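Local coordinates for TCP pilus virulence regulatory protein (Vibrio cholerae, PDB 4MLO) that activates transcription as an AraC-family regulator of virulence genes in Vibrio cholerae, probably by binding DNA under the control of a fatty acid held inside it, at residues A[95-100]-A[140-145]; A[186-191]-A[200-205]; A[63-68]-A[111-116]. One frame throughout, in Å; residues are numbered along the deposited sequence.

Contact 1 (A[95-100]-A[140-145]); sequences KSYILG and SDEFLK
Tyr97 reaches across from the short helix 95-98 and sets its ring against two side chains of helix 141-159, Lys145 over a face and Glu142 at an edge. CB of Lys145 lies 4.1 Å from the ring centroid and 17° off the ring normal, a CH-pi contact displaced toward the rim. The lysine chain crosses the ring at about a right angle, bringing CD to 3.9 Å from Tyr97 CE1 and CE to 3.5 Å from Tyr97 OH. A bend at chi3 (-71°) brings the end of the chain near the hydroxyl. Glu142 meets the phenol with its carboxylate, whose plane is turned 46° from the ring. Tyr97 OH gives a weak hydrogen bond to Glu142 OE1 at 3.0 Å, and OE1 also sits in the ring plane at the edge, near CE2. Glu142 OE2 is 2.9 Å from the same hydroxyl. Further along the helix Tyr97 rests on Val146 and Ser149, while Lys145 also packs against Ser93 and Leu94. The helix that presents both partners is capped by Ser140, just before its first turn, where OG accepts from Phe143 N at 2.9 Å. At this surface of the cupin-like domain the phenol hydroxyl thus lies close to both carboxylate oxygens while aliphatic lysine carbons pack on the ring face; an anionic Glu142 would probably favour the hydroxyl as donor.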
loop_
_atom_site.group_PDB
_atom_site.type_symbol
_atom_site.label_atom_id
_atom_site.label_comp_id
_atom_site.label_asym_id
_atom_site.label_seq_id
_atom_site.Cartn_x
_atom_site.Cartn_y
_atom_site.Cartn_z
ATOM N N LYS A 95 18.160 -5.349 2.736
ATOM C CA LYS A 95 18.343 -6.793 2.614
ATOM C C LYS A 95 19.451 -7.296 3.533
ATOM O O LYS A 95 19.308 -8.348 4.165
ATOM C CB LYS A 95 18.646 -7.160 1.162
ATOM N N SER A 96 20.555 -6.556 3.630
ATOM C CA SER A 96 21.657 -6.957 4.496
ATOM C C SER A 96 21.329 -6.800 5.974
ATOM O O SER A 96 21.993 -7.413 6.814
ATOM C CB SER A 96 22.901 -6.131 4.171
ATOM O OG SER A 96 22.620 -4.743 4.268
ATOM N N TYR A 97 20.333 -5.987 6.317
ATOM C CA TYR A 97 20.033 -5.740 7.718
ATOM C C TYR A 97 19.126 -6.801 8.319
ATOM O O TYR A 97 19.053 -6.907 9.550
ATOM C CB TYR A 97 19.409 -4.351 7.874
ATOM C CG TYR A 97 20.435 -3.262 7.658
ATOM C CD1 TYR A 97 20.880 -2.953 6.376
ATOM C CD2 TYR A 97 20.991 -2.569 8.739
ATOM C CE1 TYR A 97 21.844 -1.984 6.171
ATOM C CE2 TYR A 97 21.947 -1.587 8.538
ATOM C CZ TYR A 97 22.363 -1.299 7.253
ATOM O OH TYR A 97 23.312 -0.330 7.048
ATOM N N ILE A 98 18.468 -7.603 7.486
ATOM C CA ILE A 98 17.597 -8.672 7.961
ATOM C C ILE A 98 17.994 -10.039 7.431
ATOM O O ILE A 98 17.417 -11.043 7.878
ATOM C CB ILE A 98 16.119 -8.386 7.617
ATOM C CG1 ILE A 98 15.932 -8.174 6.107
ATOM C CG2 ILE A 98 15.637 -7.142 8.379
ATOM C CD1 ILE A 98 15.793 -9.438 5.275
ATOM N N LEU A 99 18.935 -10.119 6.487
ATOM C CA LEU A 99 19.428 -11.416 6.027
ATOM C C LEU A 99 19.865 -12.294 7.193
ATOM O O LEU A 99 19.534 -13.481 7.247
ATOM C CB LEU A 99 20.583 -11.220 5.041
ATOM N N GLY A 100 20.605 -11.724 8.144
ATOM C CA GLY A 100 21.025 -12.492 9.305
ATOM C C GLY A 100 19.872 -13.107 10.071
ATOM O O GLY A 100 20.075 -14.059 10.829
ATOM N N SER A 140 20.736 10.226 8.479
ATOM C CA SER A 140 21.645 9.537 7.589
ATOM C C SER A 140 20.961 8.321 6.975
ATOM O O SER A 140 19.952 7.821 7.479
ATOM C CB SER A 140 22.882 9.079 8.347
ATOM O OG SER A 140 22.539 8.063 9.265
ATOM N N ASP A 141 21.543 7.839 5.871
ATOM C CA ASP A 141 21.084 6.590 5.276
ATOM C C ASP A 141 21.194 5.440 6.271
ATOM O O ASP A 141 20.290 4.603 6.363
ATOM C CB ASP A 141 21.889 6.288 4.014
ATOM C CG ASP A 141 21.607 7.274 2.879
ATOM O OD1 ASP A 141 22.510 7.481 2.041
ATOM O OD2 ASP A 141 20.492 7.831 2.813
ATOM N N GLU A 142 22.284 5.401 7.043
ATOM C CA GLU A 142 22.462 4.362 8.050
ATOM C C GLU A 142 21.369 4.431 9.110
ATOM O O GLU A 142 20.778 3.408 9.477
ATOM C CB GLU A 142 23.845 4.490 8.695
ATOM C CG GLU A 142 24.205 3.357 9.659
ATOM C CD GLU A 142 24.452 2.041 8.946
ATOM O OE1 GLU A 142 24.309 0.965 9.578
ATOM O OE2 GLU A 142 24.797 2.083 7.746
ATOM N N PHE A 143 21.076 5.631 9.611
ATOM C CA PHE A 143 20.017 5.752 10.604
ATOM C C PHE A 143 18.705 5.198 10.064
ATOM O O PHE A 143 17.983 4.484 10.772
ATOM C CB PHE A 143 19.842 7.212 11.012
ATOM C CG PHE A 143 18.725 7.443 11.988
ATOM C CD1 PHE A 143 17.411 7.437 11.575
ATOM C CD2 PHE A 143 19.001 7.691 13.321
ATOM C CE1 PHE A 143 16.374 7.662 12.484
ATOM C CE2 PHE A 143 17.989 7.904 14.228
ATOM C CZ PHE A 143 16.662 7.889 13.806
ATOM N N LEU A 144 18.371 5.536 8.822
ATOM C CA LEU A 144 17.064 5.151 8.288
ATOM C C LEU A 144 16.996 3.660 8.054
ATOM O O LEU A 144 15.975 3.026 8.350
ATOM C CB LEU A 144 16.770 5.911 6.998
ATOM C CG LEU A 144 16.607 7.417 7.188
ATOM C CD1 LEU A 144 16.715 8.121 5.857
ATOM C CD2 LEU A 144 15.274 7.727 7.853
ATOM N N LYS A 145 18.083 3.067 7.544
ATOM C CA LYS A 145 18.072 1.622 7.331
ATOM C C LYS A 145 17.954 0.875 8.657
ATOM O O LYS A 145 17.193 -0.101 8.766
ATOM C CB LYS A 145 19.327 1.192 6.567
ATOM C CG LYS A 145 19.325 1.643 5.101
ATOM C CD LYS A 145 20.548 1.158 4.317
ATOM C CE LYS A 145 21.803 1.881 4.763
ATOM N NZ LYS A 145 22.957 1.556 3.901
#

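Contact 2 (A[186-191]-A[200-205]); sequences WRWADI and MILKKE
Trp188 points the benzene end of its indole at helix 199-207 and meets Leu202 edge-on. Leu202 CB lies near the ring plane, 3.7 Å from Trp188 CZ3, and the two side chains pass at a slant. The same ring end reaches the backbone beside it, with CH2 3.9 Å from Lys203 CA, while the lysine chain runs off in another direction. Chi1 of Trp188 is unusual at -109°, away from the staggered values, and it swings the indole across to the second helix. Ile191, one turn later, supplies the other apolar touch: its CG2 branch, anti to the backbone N, lies 4.0 Å from Leu202 CD1. Leu202 therefore fits against both Trp188 and Ile191, CB toward the ring and CD1 toward the isoleucine. Helices 188-195 and 199-207 follow each other with a brief turn between them, an arrangement consistent with the first of the two helix-turn-helix units found in AraC-family DNA-binding domains. Arg199 adds a cation-pi contact to Trp188, and Phe213 of helix 213-230 meets both Trp188 and Ile191. At the start of helix 188-195, Arg187 holds Asp190 side-on through a salt bridge, NE to OD1 and NH2 to OD2, the latter at 3.0 Å and nearly straight at 176°. The backbone N of Arg187 bonds to OD1 as well, on its anti lone pair, at 3.0 Å; two donors thus grip that oxygen and fix the carboxylate against the first turn.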
loop_
_atom_site.group_PDB
_atom_site.type_symbol
_atom_site.label_atom_id
_atom_site.label_comp_id
_atom_site.label_asym_id
_atom_site.label_seq_id
_atom_site.Cartn_x
_atom_site.Cartn_y
_atom_site.Cartn_z
ATOM N N TRP A 186 -3.603 -7.888 -21.197
ATOM C CA TRP A 186 -3.208 -9.072 -20.439
ATOM C C TRP A 186 -4.357 -10.066 -20.315
ATOM O O TRP A 186 -5.499 -9.706 -20.024
ATOM C CB TRP A 186 -2.757 -8.702 -19.026
ATOM C CG TRP A 186 -1.530 -7.881 -18.950
ATOM C CD1 TRP A 186 -1.464 -6.563 -18.644
ATOM C CD2 TRP A 186 -0.198 -8.320 -19.163
ATOM N NE1 TRP A 186 -0.143 -6.140 -18.634
ATOM C CE2 TRP A 186 0.653 -7.200 -18.952
ATOM C CE3 TRP A 186 0.379 -9.541 -19.533
ATOM C CZ2 TRP A 186 2.024 -7.268 -19.085
ATOM C CZ3 TRP A 186 1.740 -9.604 -19.646
ATOM C CH2 TRP A 186 2.549 -8.468 -19.429
ATOM N N ARG A 187 -4.018 -11.335 -20.522
ATOM C CA ARG A 187 -4.883 -12.487 -20.308
ATOM C C ARG A 187 -4.090 -13.526 -19.508
ATOM O O ARG A 187 -2.863 -13.484 -19.446
ATOM C CB ARG A 187 -5.279 -13.108 -21.664
ATOM C CG ARG A 187 -5.919 -12.179 -22.681
ATOM C CD ARG A 187 -5.691 -12.697 -24.134
ATOM N NE ARG A 187 -4.270 -12.950 -24.453
ATOM C CZ ARG A 187 -3.830 -13.428 -25.620
ATOM N NH1 ARG A 187 -4.685 -13.689 -26.596
ATOM N NH2 ARG A 187 -2.534 -13.635 -25.823
ATOM N N TRP A 188 -4.790 -14.500 -18.917
ATOM C CA TRP A 188 -4.104 -15.462 -18.073
ATOM C C TRP A 188 -3.012 -16.184 -18.837
ATOM O O TRP A 188 -1.981 -16.517 -18.254
ATOM C CB TRP A 188 -5.106 -16.469 -17.500
ATOM C CG TRP A 188 -5.378 -16.340 -16.059
ATOM C CD1 TRP A 188 -6.606 -16.132 -15.470
ATOM C CD2 TRP A 188 -4.448 -16.505 -14.989
ATOM N NE1 TRP A 188 -6.482 -16.162 -14.118
ATOM C CE2 TRP A 188 -5.170 -16.368 -13.783
ATOM C CE3 TRP A 188 -3.082 -16.762 -14.922
ATOM C CZ2 TRP A 188 -4.568 -16.466 -12.543
ATOM C CZ3 TRP A 188 -2.479 -16.863 -13.697
ATOM C CH2 TRP A 188 -3.229 -16.730 -12.496
ATOM N N ALA A 189 -3.229 -16.456 -20.135
ATOM C CA ALA A 189 -2.250 -17.228 -20.874
ATOM C C ALA A 189 -0.946 -16.473 -20.971
ATOM O O ALA A 189 0.136 -17.083 -20.971
ATOM C CB ALA A 189 -2.753 -17.575 -22.279
ATOM N N ASP A 190 -1.014 -15.143 -21.082
ATOM C CA ASP A 190 0.207 -14.344 -21.148
ATOM C C ASP A 190 1.012 -14.458 -19.868
ATOM O O ASP A 190 2.242 -14.476 -19.892
ATOM C CB ASP A 190 -0.132 -12.877 -21.391
ATOM C CG ASP A 190 -0.903 -12.656 -22.626
ATOM O OD1 ASP A 190 -1.981 -12.027 -22.545
ATOM O OD2 ASP A 190 -0.434 -13.053 -23.705
ATOM N N ILE A 191 0.331 -14.483 -18.719
ATOM C CA ILE A 191 1.034 -14.601 -17.457
ATOM C C ILE A 191 1.705 -15.955 -17.347
ATOM O O ILE A 191 2.863 -16.059 -16.890
ATOM C CB ILE A 191 0.053 -14.363 -16.290
ATOM C CG1 ILE A 191 -0.716 -13.042 -16.464
ATOM C CG2 ILE A 191 0.738 -14.442 -14.938
ATOM C CD1 ILE A 191 0.111 -11.794 -16.412
ATOM N N MET A 200 -2.414 -23.868 -12.505
ATOM C CA MET A 200 -2.707 -24.568 -11.252
ATOM C C MET A 200 -1.896 -23.994 -10.091
ATOM O O MET A 200 -2.397 -23.900 -8.970
ATOM C CB MET A 200 -2.426 -26.059 -11.430
ATOM C CG MET A 200 -2.652 -26.911 -10.191
ATOM S SD MET A 200 -4.396 -27.049 -9.780
ATOM C CE MET A 200 -4.958 -28.093 -11.137
ATOM N N ILE A 201 -0.662 -23.556 -10.356
ATOM C CA ILE A 201 0.223 -22.960 -9.363
ATOM C C ILE A 201 -0.054 -21.478 -9.186
ATOM O O ILE A 201 -0.171 -20.981 -8.061
ATOM C CB ILE A 201 1.687 -23.215 -9.788
ATOM C CG1 ILE A 201 1.984 -24.697 -9.686
ATOM C CG2 ILE A 201 2.665 -22.414 -8.938
ATOM C CD1 ILE A 201 3.336 -25.078 -10.266
ATOM N N LEU A 202 -0.177 -20.742 -10.288
ATOM C CA LEU A 202 -0.268 -19.287 -10.179
ATOM C C LEU A 202 -1.611 -18.834 -9.633
ATOM O O LEU A 202 -1.684 -17.742 -9.048
ATOM C CB LEU A 202 -0.051 -18.614 -11.531
ATOM C CG LEU A 202 1.380 -18.724 -12.053
ATOM C CD1 LEU A 202 1.435 -18.015 -13.365
ATOM C CD2 LEU A 202 2.387 -18.142 -11.063
ATOM N N LYS A 203 -2.675 -19.616 -9.855
ATOM C CA LYS A 203 -4.023 -19.129 -9.548
ATOM C C LYS A 203 -4.198 -18.906 -8.065
ATOM O O LYS A 203 -5.044 -18.089 -7.667
ATOM C CB LYS A 203 -5.093 -20.100 -10.036
ATOM C CG LYS A 203 -5.117 -21.457 -9.340
ATOM C CD LYS A 203 -6.106 -22.452 -9.994
ATOM C CE LYS A 203 -6.216 -23.750 -9.231
ATOM N NZ LYS A 203 -7.054 -24.761 -9.980
ATOM N N LYS A 204 -3.414 -19.597 -7.231
ATOM C CA LYS A 204 -3.596 -19.412 -5.796
ATOM C C LYS A 204 -3.259 -17.986 -5.380
ATOM O O LYS A 204 -3.794 -17.485 -4.386
ATOM C CB LYS A 204 -2.766 -20.426 -5.006
ATOM C CG LYS A 204 -1.299 -20.161 -4.892
ATOM C CD LYS A 204 -0.681 -21.147 -3.883
ATOM C CE LYS A 204 0.787 -21.361 -4.143
ATOM N NZ LYS A 204 0.995 -22.048 -5.455
ATOM N N GLU A 205 -2.413 -17.294 -6.141
ATOM C CA GLU A 205 -2.083 -15.911 -5.794
ATOM C C GLU A 205 -3.302 -15.020 -5.873
ATOM O O GLU A 205 -3.483 -14.116 -5.042
ATOM C CB GLU A 205 -1.001 -15.376 -6.712
ATOM C CG GLU A 205 0.329 -16.152 -6.678
ATOM C CD GLU A 205 0.869 -16.385 -5.298
ATOM O OE1 GLU A 205 0.652 -15.522 -4.417
ATOM O OE2 GLU A 205 1.507 -17.452 -5.076
#

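Contact 3 (A[63-68]-A[111-116]); sequences KNSIQR and NKDLLL
NE2 of Gln67 is the polar centre of this contact, giving one hydrogen bond across to Asp113 O and another back to Ser65 OG within its own segment. The bond to Asp113 O is 3.1 Å long and bent, 135° at the hydrogen, and it arrives from above the carbonyl plane, 67° out of it. The bond to Ser65 OG is shorter, 2.9 Å, with the hydroxyl oxygen tilted somewhat from the amide plane. A bend at chi2 (-73°) curls the glutamine chain so that its amide faces the other segment. Together the two bonds limit rotation of the amide and leave OE1 turned to Leu114, whose CD1 lies 3.7 Å from it. Ser65 OG is also bonded to Lys62 O, so the hydroxyl links the glutamine to the residues leading into the segment. The CB of Ser65 presses on the Asp113 carboxylate, 3.5 Å from CG. Near the same carboxylate a water accepts from Ile66 N at 2.9 Å; it lies 2.5 Å from Asp113 OD1, so short that this leg of a bridge is doubtful. Asp113 OD2 has a long, weak ion pair with Lys62 NZ. The contact lies deep in the cupin-like domain, where strand 66-73 of the four-stranded sheet begins beside the start of strand 114-118, an outermost strand of the five-stranded sheet. Gln67 and Leu114 both pack on Leu61 of strand 57-61, a residue of the palmitoleic acid pocket, and the Gln67 side chain is about 7 Å from that fatty acid. Leu115 turns to Val155 and Tyr159 of helix 141-159.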
loop_
_atom_site.group_PDB
_atom_site.type_symbol
_atom_site.label_atom_id
_atom_site.label_comp_id
_atom_site.label_asym_id
_atom_site.label_seq_id
_atom_site.Cartn_x
_atom_site.Cartn_y
_atom_site.Cartn_z
ATOM N N LYS A 63 3.161 -4.823 0.482
ATOM C CA LYS A 63 3.224 -4.712 -0.965
ATOM C C LYS A 63 2.593 -5.936 -1.603
ATOM O O LYS A 63 2.752 -7.060 -1.111
ATOM C CB LYS A 63 4.679 -4.587 -1.415
ATOM C CG LYS A 63 4.826 -4.301 -2.891
ATOM C CD LYS A 63 6.288 -4.308 -3.347
ATOM C CE LYS A 63 6.355 -4.013 -4.827
ATOM N NZ LYS A 63 7.711 -4.188 -5.417
ATOM N N ASN A 64 1.855 -5.688 -2.687
ATOM C CA ASN A 64 1.153 -6.674 -3.523
ATOM C C ASN A 64 -0.082 -7.228 -2.845
ATOM O O ASN A 64 -0.697 -8.157 -3.353
ATOM C CB ASN A 64 2.056 -7.828 -3.971
ATOM C CG ASN A 64 3.151 -7.363 -4.895
ATOM O OD1 ASN A 64 2.950 -6.494 -5.739
ATOM N ND2 ASN A 64 4.342 -7.906 -4.709
ATOM N N SER A 65 -0.491 -6.658 -1.718
ATOM C CA SER A 65 -1.730 -7.101 -1.130
ATOM C C SER A 65 -2.900 -6.411 -1.832
ATOM O O SER A 65 -2.739 -5.397 -2.503
ATOM C CB SER A 65 -1.760 -6.809 0.373
ATOM O OG SER A 65 -1.668 -5.412 0.643
ATOM N N ILE A 66 -4.086 -6.974 -1.649
ATOM C CA ILE A 66 -5.332 -6.417 -2.174
ATOM C C ILE A 66 -6.198 -6.116 -0.968
ATOM O O ILE A 66 -6.716 -7.034 -0.316
ATOM C CB ILE A 66 -6.041 -7.379 -3.139
ATOM C CG1 ILE A 66 -5.171 -7.676 -4.352
ATOM C CG2 ILE A 66 -7.408 -6.805 -3.566
ATOM C CD1 ILE A 66 -4.800 -6.491 -5.173
ATOM N N GLN A 67 -6.364 -4.828 -0.669
ATOM C CA GLN A 67 -6.974 -4.389 0.578
ATOM C C GLN A 67 -8.468 -4.113 0.438
ATOM O O GLN A 67 -8.940 -3.615 -0.591
ATOM C CB GLN A 67 -6.267 -3.137 1.075
ATOM C CG GLN A 67 -4.786 -3.339 1.409
ATOM C CD GLN A 67 -4.576 -4.128 2.681
ATOM O OE1 GLN A 67 -5.455 -4.206 3.522
ATOM N NE2 GLN A 67 -3.367 -4.683 2.852
ATOM N N ARG A 68 -9.204 -4.450 1.499
ATOM C CA ARG A 68 -10.618 -4.095 1.661
ATOM C C ARG A 68 -10.817 -3.604 3.087
ATOM O O ARG A 68 -10.926 -4.421 4.004
ATOM C CB ARG A 68 -11.531 -5.290 1.391
ATOM C CG ARG A 68 -11.392 -5.851 0.004
ATOM C CD ARG A 68 -12.134 -7.170 -0.170
ATOM N NE ARG A 68 -11.755 -7.771 -1.427
ATOM C CZ ARG A 68 -10.775 -8.665 -1.599
ATOM N NH1 ARG A 68 -10.075 -9.139 -0.583
ATOM N NH2 ARG A 68 -10.534 -9.101 -2.812
ATOM N N ASN A 111 0.568 -14.647 5.956
ATOM C CA ASN A 111 -0.828 -14.390 5.617
ATOM C C ASN A 111 -1.263 -12.951 5.855
ATOM O O ASN A 111 -2.034 -12.412 5.053
ATOM C CB ASN A 111 -1.734 -15.337 6.408
ATOM C CG ASN A 111 -1.431 -16.795 6.121
ATOM O OD1 ASN A 111 -1.084 -17.161 4.988
ATOM N ND2 ASN A 111 -1.543 -17.638 7.149
ATOM N N LYS A 112 -0.781 -12.305 6.918
ATOM C CA LYS A 112 -1.325 -11.019 7.329
ATOM C C LYS A 112 -0.809 -9.893 6.432
ATOM O O LYS A 112 0.402 -9.745 6.240
ATOM C CB LYS A 112 -0.981 -10.733 8.794
ATOM N N ASP A 113 -1.747 -9.094 5.899
ATOM C CA ASP A 113 -1.479 -8.008 4.952
ATOM C C ASP A 113 -1.621 -6.623 5.555
ATOM O O ASP A 113 -1.238 -5.630 4.908
ATOM C CB ASP A 113 -2.454 -8.065 3.757
ATOM C CG ASP A 113 -2.209 -9.237 2.838
ATOM O OD1 ASP A 113 -3.187 -9.717 2.230
ATOM O OD2 ASP A 113 -1.049 -9.672 2.713
ATOM N N LEU A 114 -2.231 -6.519 6.727
ATOM C CA LEU A 114 -2.469 -5.231 7.368
ATOM C C LEU A 114 -2.087 -5.396 8.831
ATOM O O LEU A 114 -2.674 -6.220 9.540
ATOM C CB LEU A 114 -3.933 -4.791 7.203
ATOM C CG LEU A 114 -4.342 -3.414 7.727
ATOM C CD1 LEU A 114 -5.631 -2.978 7.028
ATOM C CD2 LEU A 114 -4.546 -3.372 9.228
ATOM N N LEU A 115 -1.063 -4.671 9.266
ATOM C CA LEU A 115 -0.467 -4.870 10.580
ATOM C C LEU A 115 -0.508 -3.550 11.340
ATOM O O LEU A 115 -0.475 -2.473 10.744
ATOM C CB LEU A 115 0.965 -5.403 10.461
ATOM C CG LEU A 115 1.182 -6.639 9.558
ATOM C CD1 LEU A 115 2.658 -6.975 9.512
ATOM C CD2 LEU A 115 0.417 -7.844 10.054
ATOM N N LEU A 116 -0.712 -3.648 12.650
ATOM C CA LEU A 116 -0.741 -2.506 13.556
ATOM C C LEU A 116 0.485 -2.517 14.464
ATOM O O LEU A 116 0.871 -3.567 14.997
ATOM C CB LEU A 116 -2.024 -2.541 14.405
ATOM C CG LEU A 116 -2.228 -1.483 15.497
ATOM C CD1 LEU A 116 -2.926 -0.264 14.931
ATOM C CD2 LEU A 116 -3.015 -2.057 16.663
HETATM O O HOH W 1 -3.974 -9.437 -0.178
#

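In the fold
Contact 3 is the buried one, its centre about 8 Å from the centre of the chain, whereas contact 1 lies at the surface and contact 2 is partly buried, both centred more than 20 Å out. Contacts 1 and 3 share the cupin-like domain, and their segments alternate along the chain; helix 141-159, which supplies half of contact 1, also packs on Leu115 in the segment 111-116. Contact 2 follows both in sequence and joins two consecutive helices. Chemistry follows place: amide hydrogen bonds join the residues where two strands begin in contact 3, apolar side chains seat helix on helix in contact 2, and in contact 1 a tyrosine meets a carboxylate at its hydroxyl and a lysine chain over its face.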